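Local coordinates for protein Non-ribosomal peptide synthetase (Methanobrevibacter ruminantium, PDB 6VTJ) that probably carries a peptide on the phosphopantetheine arm of its carrier domain and releases it reductively from the thioester through a Rossmann-type reductase domain, at residues V10-R15 against E19-F24; D184-G187 against I191-E194; D401-N404 against G409-E412. One frame throughout, in Å; residues are numbered along the deposited sequence.

Interaction 1: residues V10-R15 against E19-F24; sequences VAPKTR and EICAIF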
ATOM      1  N   VAL A  10      -4.964 -35.150  11.503  1.00 56.69           N
ATOM      2  CA  VAL A  10      -4.326 -35.522  12.758  1.00 47.72           C
ATOM      3  C   VAL A  10      -5.257 -35.103  13.881  1.00 48.51           C
ATOM      4  O   VAL A  10      -5.714 -33.953  13.920  1.00 45.67           O
ATOM      5  CB  VAL A  10      -2.948 -34.852  12.908  1.00 49.04           C
ATOM      6  CG1 VAL A  10      -2.197 -35.454  14.063  1.00 40.69           C
ATOM      7  CG2 VAL A  10      -2.148 -34.993  11.630  1.00 53.20           C
ATOM      8  N   ALA A  11      -5.549 -36.024  14.785  1.00 41.75           N
ATOM      9  CA  ALA A  11      -6.360 -35.659  15.931  1.00 42.40           C
ATOM     10  C   ALA A  11      -5.578 -34.713  16.841  1.00 39.97           C
ATOM     11  O   ALA A  11      -4.362 -34.869  17.010  1.00 43.61           O
ATOM     12  CB  ALA A  11      -6.781 -36.909  16.700  1.00 43.70           C
ATOM     13  N   PRO A  12      -6.231 -33.710  17.416  1.00 40.44           N
ATOM     14  CA  PRO A  12      -5.559 -32.882  18.421  1.00 41.99           C
ATOM     15  C   PRO A  12      -5.190 -33.706  19.649  1.00 42.66           C
ATOM     16  O   PRO A  12      -5.892 -34.647  20.024  1.00 38.02           O
ATOM     17  CB  PRO A  12      -6.601 -31.807  18.755  1.00 42.36           C
ATOM     18  CG  PRO A  12      -7.911 -32.331  18.209  1.00 41.84           C
ATOM     19  CD  PRO A  12      -7.575 -33.211  17.070  1.00 41.23           C
ATOM     20  N   LYS A  13      -4.067 -33.345  20.275  1.00 41.50           N
ATOM     21  CA  LYS A  13      -3.632 -33.987  21.511  1.00 41.93           C
ATOM     22  C   LYS A  13      -4.028 -33.173  22.740  1.00 42.49           C
ATOM     23  O   LYS A  13      -4.836 -33.637  23.548  1.00 46.96           O
ATOM     24  CB  LYS A  13      -2.120 -34.239  21.486  1.00 38.89           C
ATOM     25  N   THR A  14      -3.504 -31.958  22.890  1.00 41.98           N
ATOM     26  CA  THR A  14      -3.738 -31.201  24.111  1.00 38.26           C
ATOM     27  C   THR A  14      -5.093 -30.497  24.057  1.00 37.34           C
ATOM     28  O   THR A  14      -5.722 -30.389  23.003  1.00 41.57           O
ATOM     29  CB  THR A  14      -2.630 -30.180  24.327  1.00 40.09           C
ATOM     30  OG1 THR A  14      -2.896 -29.041  23.509  1.00 41.80           O
ATOM     31  CG2 THR A  14      -1.296 -30.754  23.925  1.00 34.81           C
ATOM     32  N   ARG A  15      -5.558 -30.021  25.220  1.00 35.50           N
ATOM     33  CA  ARG A  15      -6.883 -29.399  25.267  1.00 39.46           C
ATOM     34  C   ARG A  15      -6.885 -28.043  24.563  1.00 38.21           C
ATOM     35  O   ARG A  15      -7.902 -27.646  23.969  1.00 40.63           O
ATOM     36  CB  ARG A  15      -7.370 -29.265  26.718  1.00 36.41           C
ATOM     37  CG  ARG A  15      -8.840 -28.816  26.830  1.00 34.35           C
ATOM     38  CD  ARG A  15      -9.511 -29.133  28.181  1.00 36.24           C
ATOM     39  NE  ARG A  15      -8.798 -28.569  29.333  1.00 42.09           N
ATOM     40  CZ  ARG A  15      -9.177 -27.482  30.007  1.00 39.96           C
ATOM     41  NH1 ARG A  15     -10.274 -26.821  29.655  1.00 39.88           N
ATOM     42  NH2 ARG A  15      -8.463 -27.057  31.046  1.00 37.59           N
ATOM     43  N   GLU A  19      -9.390 -26.935  21.559  1.00 35.57           N
ATOM     44  CA  GLU A  19     -10.159 -25.691  21.500  1.00 38.29           C
ATOM     45  C   GLU A  19      -9.940 -24.963  20.177  1.00 37.40           C
ATOM     46  O   GLU A  19     -10.892 -24.444  19.574  1.00 35.11           O
ATOM     47  CB  GLU A  19      -9.784 -24.768  22.664  1.00 35.76           C
ATOM     48  CG  GLU A  19     -10.172 -25.284  24.044  1.00 40.39           C
ATOM     49  CD  GLU A  19      -9.649 -24.412  25.181  1.00 48.60           C
ATOM     50  OE1 GLU A  19      -9.026 -23.361  24.899  1.00 50.15           O
ATOM     51  OE2 GLU A  19      -9.865 -24.775  26.362  1.00 50.27           O
ATOM     52  N   ILE A  20      -8.695 -24.909  19.708  1.00 34.41           N
ATOM     53  CA  ILE A  20      -8.445 -24.142  18.487  1.00 35.90           C
ATOM     54  C   ILE A  20      -8.995 -24.882  17.268  1.00 39.25           C
ATOM     55  O   ILE A  20      -9.542 -24.263  16.344  1.00 36.51           O
ATOM     56  CB  ILE A  20      -6.950 -23.802  18.355  1.00 36.92           C
ATOM     57  CG1 ILE A  20      -6.535 -22.855  19.489  1.00 33.25           C
ATOM     58  CG2 ILE A  20      -6.664 -23.148  17.017  1.00 36.19           C
ATOM     59  CD1 ILE A  20      -5.028 -22.834  19.751  1.00 39.09           C
ATOM     60  N   CYS A  21      -8.899 -26.214  17.260  1.00 35.25           N
ATOM     61  CA  CYS A  21      -9.555 -26.984  16.210  1.00 39.02           C
ATOM     62  C   CYS A  21     -11.054 -26.745  16.204  1.00 38.48           C
ATOM     63  O   CYS A  21     -11.659 -26.594  15.134  1.00 40.24           O
ATOM     64  CB  CYS A  21      -9.281 -28.474  16.387  1.00 39.24           C
ATOM     65  SG  CYS A  21      -7.645 -28.964  15.928  1.00 40.56           S
ATOM     66  N   ALA A  22     -11.678 -26.726  17.390  1.00 34.52           N
ATOM     67  CA  ALA A  22     -13.125 -26.543  17.428  1.00 37.52           C
ATOM     68  C   ALA A  22     -13.509 -25.159  16.936  1.00 38.57           C
ATOM     69  O   ALA A  22     -14.544 -24.992  16.279  1.00 38.24           O
ATOM     70  CB  ALA A  22     -13.662 -26.769  18.840  1.00 39.50           C
ATOM     71  N   ILE A  23     -12.687 -24.154  17.248  1.00 39.10           N
ATOM     72  CA  ILE A  23     -12.963 -22.802  16.767  1.00 37.26           C
ATOM     73  C   ILE A  23     -12.856 -22.741  15.244  1.00 38.11           C
ATOM     74  O   ILE A  23     -13.745 -22.205  14.572  1.00 36.77           O
ATOM     75  CB  ILE A  23     -12.029 -21.789  17.448  1.00 39.84           C
ATOM     76  CG1 ILE A  23     -12.331 -21.716  18.946  1.00 39.68           C
ATOM     77  CG2 ILE A  23     -12.208 -20.445  16.813  1.00 40.25           C
ATOM     78  CD1 ILE A  23     -11.353 -20.894  19.734  1.00 36.39           C
ATOM     79  N   PHE A  24     -11.756 -23.260  14.680  1.00 37.20           N
ATOM     80  CA  PHE A  24     -11.660 -23.393  13.227  1.00 37.51           C
ATOM     81  C   PHE A  24     -12.942 -23.982  12.659  1.00 37.85           C
ATOM     82  O   PHE A  24     -13.567 -23.403  11.766  1.00 42.00           O
ATOM     83  CB  PHE A  24     -10.485 -24.289  12.831  1.00 37.77           C
ATOM     84  CG  PHE A  24      -9.153 -23.591  12.721  1.00 33.45           C
ATOM     85  CD1 PHE A  24      -8.787 -22.590  13.605  1.00 31.92           C
ATOM     86  CD2 PHE A  24      -8.239 -23.988  11.752  1.00 35.54           C
ATOM     87  CE1 PHE A  24      -7.539 -21.976  13.518  1.00 34.93           C
ATOM     88  CE2 PHE A  24      -6.996 -23.385  11.650  1.00 35.56           C
ATOM     89  CZ  PHE A  24      -6.640 -22.377  12.541  1.00 39.56           C
TER
HETATM   90  O   HOH W   1     -11.597 -26.693  27.158  1.00 39.22           O

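Interaction 2: residues D184-G187 against I191-E194; sequences DLVG and IPIE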
ATOM      1  N   ASP A 184     -12.984   8.517 -26.672  1.00 33.70           N
ATOM      2  CA  ASP A 184     -12.530   8.873 -28.006  1.00 35.97           C
ATOM      3  C   ASP A 184     -11.024   9.047 -28.089  1.00 32.88           C
ATOM      4  O   ASP A 184     -10.488   9.108 -29.195  1.00 40.36           O
ATOM      5  CB  ASP A 184     -13.243  10.144 -28.476  1.00 39.62           C
ATOM      6  CG  ASP A 184     -13.160  11.273 -27.468  1.00 44.57           C
ATOM      7  OD1 ASP A 184     -13.248  11.012 -26.241  1.00 40.16           O
ATOM      8  OD2 ASP A 184     -13.012  12.433 -27.917  1.00 46.36           O
ATOM      9  N   LEU A 185     -10.322   9.114 -26.966  1.00 31.95           N
ATOM     10  CA  LEU A 185      -8.870   9.132 -27.057  1.00 34.43           C
ATOM     11  C   LEU A 185      -8.283   7.735 -27.145  1.00 31.36           C
ATOM     12  O   LEU A 185      -7.110   7.595 -27.493  1.00 35.56           O
ATOM     13  CB  LEU A 185      -8.272   9.888 -25.868  1.00 35.25           C
ATOM     14  CG  LEU A 185      -8.723  11.348 -25.754  1.00 38.49           C
ATOM     15  CD1 LEU A 185      -7.888  12.086 -24.723  1.00 41.13           C
ATOM     16  CD2 LEU A 185      -8.607  12.021 -27.109  1.00 42.10           C
ATOM     17  N   VAL A 186      -9.066   6.703 -26.834  1.00 33.48           N
ATOM     18  CA  VAL A 186      -8.582   5.329 -26.953  1.00 35.22           C
ATOM     19  C   VAL A 186      -8.394   5.011 -28.425  1.00 34.36           C
ATOM     20  O   VAL A 186      -9.341   5.093 -29.218  1.00 33.41           O
ATOM     21  CB  VAL A 186      -9.551   4.341 -26.287  1.00 31.53           C
ATOM     22  CG1 VAL A 186      -9.135   2.916 -26.561  1.00 32.21           C
ATOM     23  CG2 VAL A 186      -9.604   4.612 -24.777  1.00 29.96           C
ATOM     24  N   GLY A 187      -7.170   4.659 -28.796  1.00 38.48           N
ATOM     25  CA  GLY A 187      -6.784   4.503 -30.179  1.00 38.55           C
ATOM     26  C   GLY A 187      -5.892   5.611 -30.695  1.00 36.83           C
ATOM     27  O   GLY A 187      -5.208   5.411 -31.699  1.00 43.26           O
ATOM     28  N   ILE A 191      -3.339   3.795 -25.552  1.00 28.08           N
ATOM     29  CA  ILE A 191      -3.121   2.514 -26.224  1.00 35.71           C
ATOM     30  C   ILE A 191      -3.276   1.365 -25.232  1.00 31.72           C
ATOM     31  O   ILE A 191      -2.382   1.128 -24.413  1.00 34.33           O
ATOM     32  CB  ILE A 191      -1.743   2.465 -26.902  1.00 33.76           C
ATOM     33  CG1 ILE A 191      -1.364   3.843 -27.434  1.00 32.76           C
ATOM     34  CG2 ILE A 191      -1.750   1.458 -28.042  1.00 31.76           C
ATOM     35  CD1 ILE A 191      -2.282   4.317 -28.545  1.00 39.58           C
ATOM     36  N   PRO A 192      -4.396   0.645 -25.252  1.00 35.73           N
ATOM     37  CA  PRO A 192      -4.522  -0.555 -24.407  1.00 33.54           C
ATOM     38  C   PRO A 192      -3.628  -1.686 -24.909  1.00 35.00           C
ATOM     39  O   PRO A 192      -3.621  -2.003 -26.098  1.00 38.14           O
ATOM     40  CB  PRO A 192      -6.009  -0.921 -24.529  1.00 37.42           C
ATOM     41  CG  PRO A 192      -6.691   0.344 -24.992  1.00 33.00           C
ATOM     42  CD  PRO A 192      -5.680   1.045 -25.857  1.00 33.85           C
ATOM     43  N   ILE A 193      -2.892  -2.310 -23.988  1.00 35.51           N
ATOM     44  CA  ILE A 193      -1.996  -3.424 -24.292  1.00 37.88           C
ATOM     45  C   ILE A 193      -2.375  -4.599 -23.391  1.00 38.93           C
ATOM     46  O   ILE A 193      -2.309  -4.489 -22.158  1.00 39.41           O
ATOM     47  CB  ILE A 193      -0.514  -3.050 -24.087  1.00 38.14           C
ATOM     48  CG1 ILE A 193      -0.151  -1.806 -24.880  1.00 38.25           C
ATOM     49  CG2 ILE A 193       0.388  -4.192 -24.522  1.00 42.07           C
ATOM     50  CD1 ILE A 193       0.002  -2.062 -26.354  1.00 36.72           C
ATOM     51  N   GLU A 194      -2.754  -5.722 -23.997  1.00 36.35           N
ATOM     52  CA  GLU A 194      -3.058  -6.904 -23.205  1.00 36.67           C
ATOM     53  C   GLU A 194      -1.774  -7.440 -22.594  1.00 35.52           C
ATOM     54  O   GLU A 194      -0.826  -7.777 -23.314  1.00 39.14           O
ATOM     55  CB  GLU A 194      -3.731  -7.974 -24.055  1.00 34.05           C
ATOM     56  CG  GLU A 194      -4.332  -9.111 -23.219  1.00 37.60           C
ATOM     57  CD  GLU A 194      -5.242 -10.030 -24.028  1.00 49.52           C
ATOM     58  OE1 GLU A 194      -4.744 -10.712 -24.957  1.00 49.85           O
TER

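Interaction 3: residues D401-N404 against G409-E412; sequences DALN and GIEE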
ATOM      1  N   ASP A 401     -13.715  15.074  14.292  1.00 27.52           N
ATOM      2  CA  ASP A 401     -14.484  16.312  14.212  1.00 30.85           C
ATOM      3  C   ASP A 401     -15.320  16.341  12.946  1.00 35.91           C
ATOM      4  O   ASP A 401     -16.491  16.742  12.979  1.00 36.49           O
ATOM      5  CB  ASP A 401     -13.567  17.537  14.261  1.00 32.07           C
ATOM      6  CG  ASP A 401     -12.956  17.765  15.642  1.00 36.41           C
ATOM      7  OD1 ASP A 401     -13.355  17.065  16.605  1.00 37.48           O
ATOM      8  OD2 ASP A 401     -12.044  18.621  15.755  1.00 39.63           O
ATOM      9  N   ALA A 402     -14.737  15.907  11.819  1.00 29.92           N
ATOM     10  CA  ALA A 402     -15.515  15.825  10.578  1.00 34.76           C
ATOM     11  C   ALA A 402     -16.626  14.771  10.664  1.00 34.36           C
ATOM     12  O   ALA A 402     -17.748  14.997  10.194  1.00 33.83           O
ATOM     13  CB  ALA A 402     -14.590  15.527   9.402  1.00 27.63           C
ATOM     14  N   LEU A 403     -16.330  13.604  11.234  1.00 32.31           N
ATOM     15  CA  LEU A 403     -17.343  12.554  11.306  1.00 31.82           C
ATOM     16  C   LEU A 403     -18.503  12.956  12.214  1.00 33.04           C
ATOM     17  O   LEU A 403     -19.658  12.630  11.932  1.00 36.82           O
ATOM     18  CB  LEU A 403     -16.725  11.253  11.796  1.00 34.98           C
ATOM     19  CG  LEU A 403     -16.143  10.370  10.703  1.00 33.71           C
ATOM     20  CD1 LEU A 403     -15.508   9.151  11.349  1.00 34.60           C
ATOM     21  CD2 LEU A 403     -17.227   9.986   9.693  1.00 33.53           C
ATOM     22  N   ASN A 404     -18.228  13.679  13.296  1.00 31.43           N
ATOM     23  CA  ASN A 404     -19.304  14.024  14.222  1.00 34.63           C
ATOM     24  C   ASN A 404     -20.302  15.034  13.654  1.00 37.28           C
ATOM     25  O   ASN A 404     -21.360  15.232  14.260  1.00 35.17           O
ATOM     26  CB  ASN A 404     -18.725  14.555  15.533  1.00 32.27           C
ATOM     27  CG  ASN A 404     -18.326  13.449  16.467  1.00 33.42           C
ATOM     28  OD1 ASN A 404     -18.720  12.301  16.276  1.00 32.46           O
ATOM     29  ND2 ASN A 404     -17.544  13.779  17.488  1.00 36.10           N
ATOM     30  N   GLY A 409     -21.482  11.217  17.295  1.00 38.81           N
ATOM     31  CA  GLY A 409     -21.201  11.331  18.719  1.00 37.40           C
ATOM     32  C   GLY A 409     -19.954  10.619  19.203  1.00 39.25           C
ATOM     33  O   GLY A 409     -19.914  10.173  20.358  1.00 34.91           O
ATOM     34  N   ILE A 410     -18.922  10.519  18.361  1.00 35.62           N
ATOM     35  CA  ILE A 410     -17.689   9.836  18.739  1.00 32.92           C
ATOM     36  C   ILE A 410     -16.920  10.679  19.747  1.00 32.82           C
ATOM     37  O   ILE A 410     -16.776  11.896  19.578  1.00 36.16           O
ATOM     38  CB  ILE A 410     -16.842   9.562  17.487  1.00 33.59           C
ATOM     39  CG1 ILE A 410     -17.623   8.692  16.491  1.00 30.34           C
ATOM     40  CG2 ILE A 410     -15.441   8.994  17.873  1.00 31.16           C
ATOM     41  CD1 ILE A 410     -17.111   8.829  15.048  1.00 31.69           C
ATOM     42  N   GLU A 411     -16.416  10.034  20.803  1.00 33.63           N
ATOM     43  CA  GLU A 411     -15.774  10.718  21.924  1.00 33.28           C
ATOM     44  C   GLU A 411     -14.335  10.247  22.082  1.00 32.44           C
ATOM     45  O   GLU A 411     -14.036   9.061  21.899  1.00 31.46           O
ATOM     46  CB  GLU A 411     -16.542  10.470  23.250  1.00 31.64           C
ATOM     47  CG  GLU A 411     -17.904  11.177  23.346  1.00 34.65           C
ATOM     48  CD  GLU A 411     -18.596  10.956  24.694  1.00 37.72           C
ATOM     49  N   GLU A 412     -13.440  11.173  22.418  1.00 31.02           N
ATOM     50  CA  GLU A 412     -12.119  10.784  22.909  1.00 29.53           C
ATOM     51  C   GLU A 412     -12.253  10.391  24.372  1.00 31.86           C
ATOM     52  O   GLU A 412     -12.771  11.163  25.183  1.00 34.62           O
ATOM     53  CB  GLU A 412     -11.104  11.910  22.746  1.00 30.19           C
ATOM     54  CG  GLU A 412      -9.671  11.554  23.222  1.00 31.09           C
ATOM     55  CD  GLU A 412      -8.686  12.714  23.038  1.00 34.06           C
ATOM     56  OE1 GLU A 412      -8.999  13.667  22.285  1.00 32.20           O
ATOM     57  OE2 GLU A 412      -7.595  12.679  23.650  1.00 35.07           O
TER
HETATM   58  O   HOH W   2     -21.940  14.122  16.674  1.00 37.09           O

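Interaction 1: residues V10-R15 against E19-F24
Arg15 and Glu19 meet one turn apart at the start of helix 15-28, the first helix of the carrier-protein fold, while Pro12 of the lead-in segment lies against Cys21 farther along it. The backbone tie is an ordinary helical bond, Glu19 N to Arg15 O at 2.9 Å. Above it the two charged side chains cross, with guanidinium and carboxylate planes 80° apart. Arg15 NH1 stands 3.9 Å from Glu19 OE2, a long salt bridge in which the oxygen lies well out of the guanidinium plane, leaving charge attraction without a directed N-H. A water supplies the directed link: it accepts from Arg15 NH1 and donates to Glu19 OE2. With its CG anti to the carbonyl carbon (chi1 -66°) and an extended chain beyond, Glu19 reaches back along the helix; its other oxygen, OE1, is hydrogen-bonded to Tyr61, which gives the carboxylate a second hold.

Pro12, already restricted in phi, suits an extended lead-in, and its ring offers an apolar surface to a small, buried cysteine whose side chain also touches Val35 and Pro74. Farther out, Thr14 takes the N-cap position, its hydroxyl capping a backbone N just beyond segment 10-15, and Glu17 OE1 accepts from the backbone N of both Lys13 and Thr14. Cys21 SG touches both CB and CG of Pro12, each at 4.1 Å.

Interaction 2: residues D184-G187 against I191-E194
Ile191, the first residue of the second segment, meets Gly187 by reaching back: its CB points away from the 184-187 loop, yet the chain folds round and brings CD1 to 4.4 Å from Gly187 C. A long branched apolar residue suits this place, since it can touch the loop with CD1 and also rest on Tyr155 of the adjacent strand. Gly187 itself has a phi of 107°, where a side chain would jam against the carbonyl oxygen of Val186; glycine lets the loop turn here before strand 190-194 begins.

Pro192 follows, and its ring makes the apolar contact of the pair. Val186 CG1 sits 3.9 Å from Pro192 CG and almost as near to CD, so the methyl meets the ring at these two carbons. Chi1 of 173° sets CG1 of Val186 trans to the backbone N, and that branch is the one extended to the proline. Having no N-H, proline gives up a backbone donor, a modest cost where the pairing with strand 154-158 runs through Ile191 and Ile193.

Beyond Pro192, Ile193 turns to Tyr155 and Leu206, and the carbonyl of Glu194 accepts from Gln205. The strand lies in the parallel part of the large mixed sheet of the Rossmann-type reductase domain, beside strand 154-158, while Val186 and Pro192 both pack against helix 166-177, which joins the two strands in a beta-alpha-beta crossover.

Interaction 3: residues D401-N404 against G409-E412
The flat carboxamide of Asn404 meets the backbone of Ile410 through both its polar atoms. At one edge ND2 donates to Ile410 O over 2.9 Å; the bond is nearly straight, 172° at the hydrogen, and Ile410 O lies in the amide plane, receiving the N-H on a lone pair. OD1 in turn accepts from Ile410 N at 2.8 Å, with the donor tilted 21° from the carbonyl plane. The CB of Ile410 packs 3.5 Å from the same OD1, on the other side of the amide plane from Ile410 N. Gly409 N also comes close to OD1, from well out of that plane, but its angle is too poor for a hydrogen bond. Two bonds to one residue hold the amide against rotation and assign its oxygen and nitrogen. Asparagine suits the place because its short side chain carries a donor and an acceptor together, matching the N-H and C=O of a single residue. Its CG lies beside the backbone N (chi1 -83°), which directs the amide across to the returning chain.

The arrangement closes a helix-turn-strand connection: the chain leaves helix 396-403, turns, and enters strand 411-412, which pairs in parallel with strand 351-352 through backbone bonds from Glu411 to Gly350 and Met352. Within the turn, Gly409 adopts a positive phi, readily accepted by glycine. A water bridges its N and Asn404 O, accepting from the former and donating to the latter, and so satisfies the N-H that the amide does not take.

Beneath the polar bonds lies an apolar layer. Leu403 CD1 meets Ile410 CD1 at 4.0 Å, the two side chains crossing at an angle; both residues are buried, as their branched hydrocarbon chains suit. Ile343 and Phe481 receive Leu403, and Ile346 receives Ile410.

How the interactions relate
Along the chain the three contacts come in series, each closing before the next opens, and none touches another. Interaction 1 belongs to the carrier domain at the N-terminal end, whereas interaction 2 sits on strand 190-194 of the large reductase sheet. Interaction 3 comes later, joining helix 396-403 to strand 411-412, which belongs to a separate two-stranded sheet. Their centres are about 55 Å (1 and 2), about 43 Å (1 and 3) and about 45 Å (2 and 3) apart, so they spread widely over the di-domain. Each joins short neighbouring pieces of chain locally, and the phosphopantetheine pocket lies elsewhere, between residues of the carrier and reductase regions.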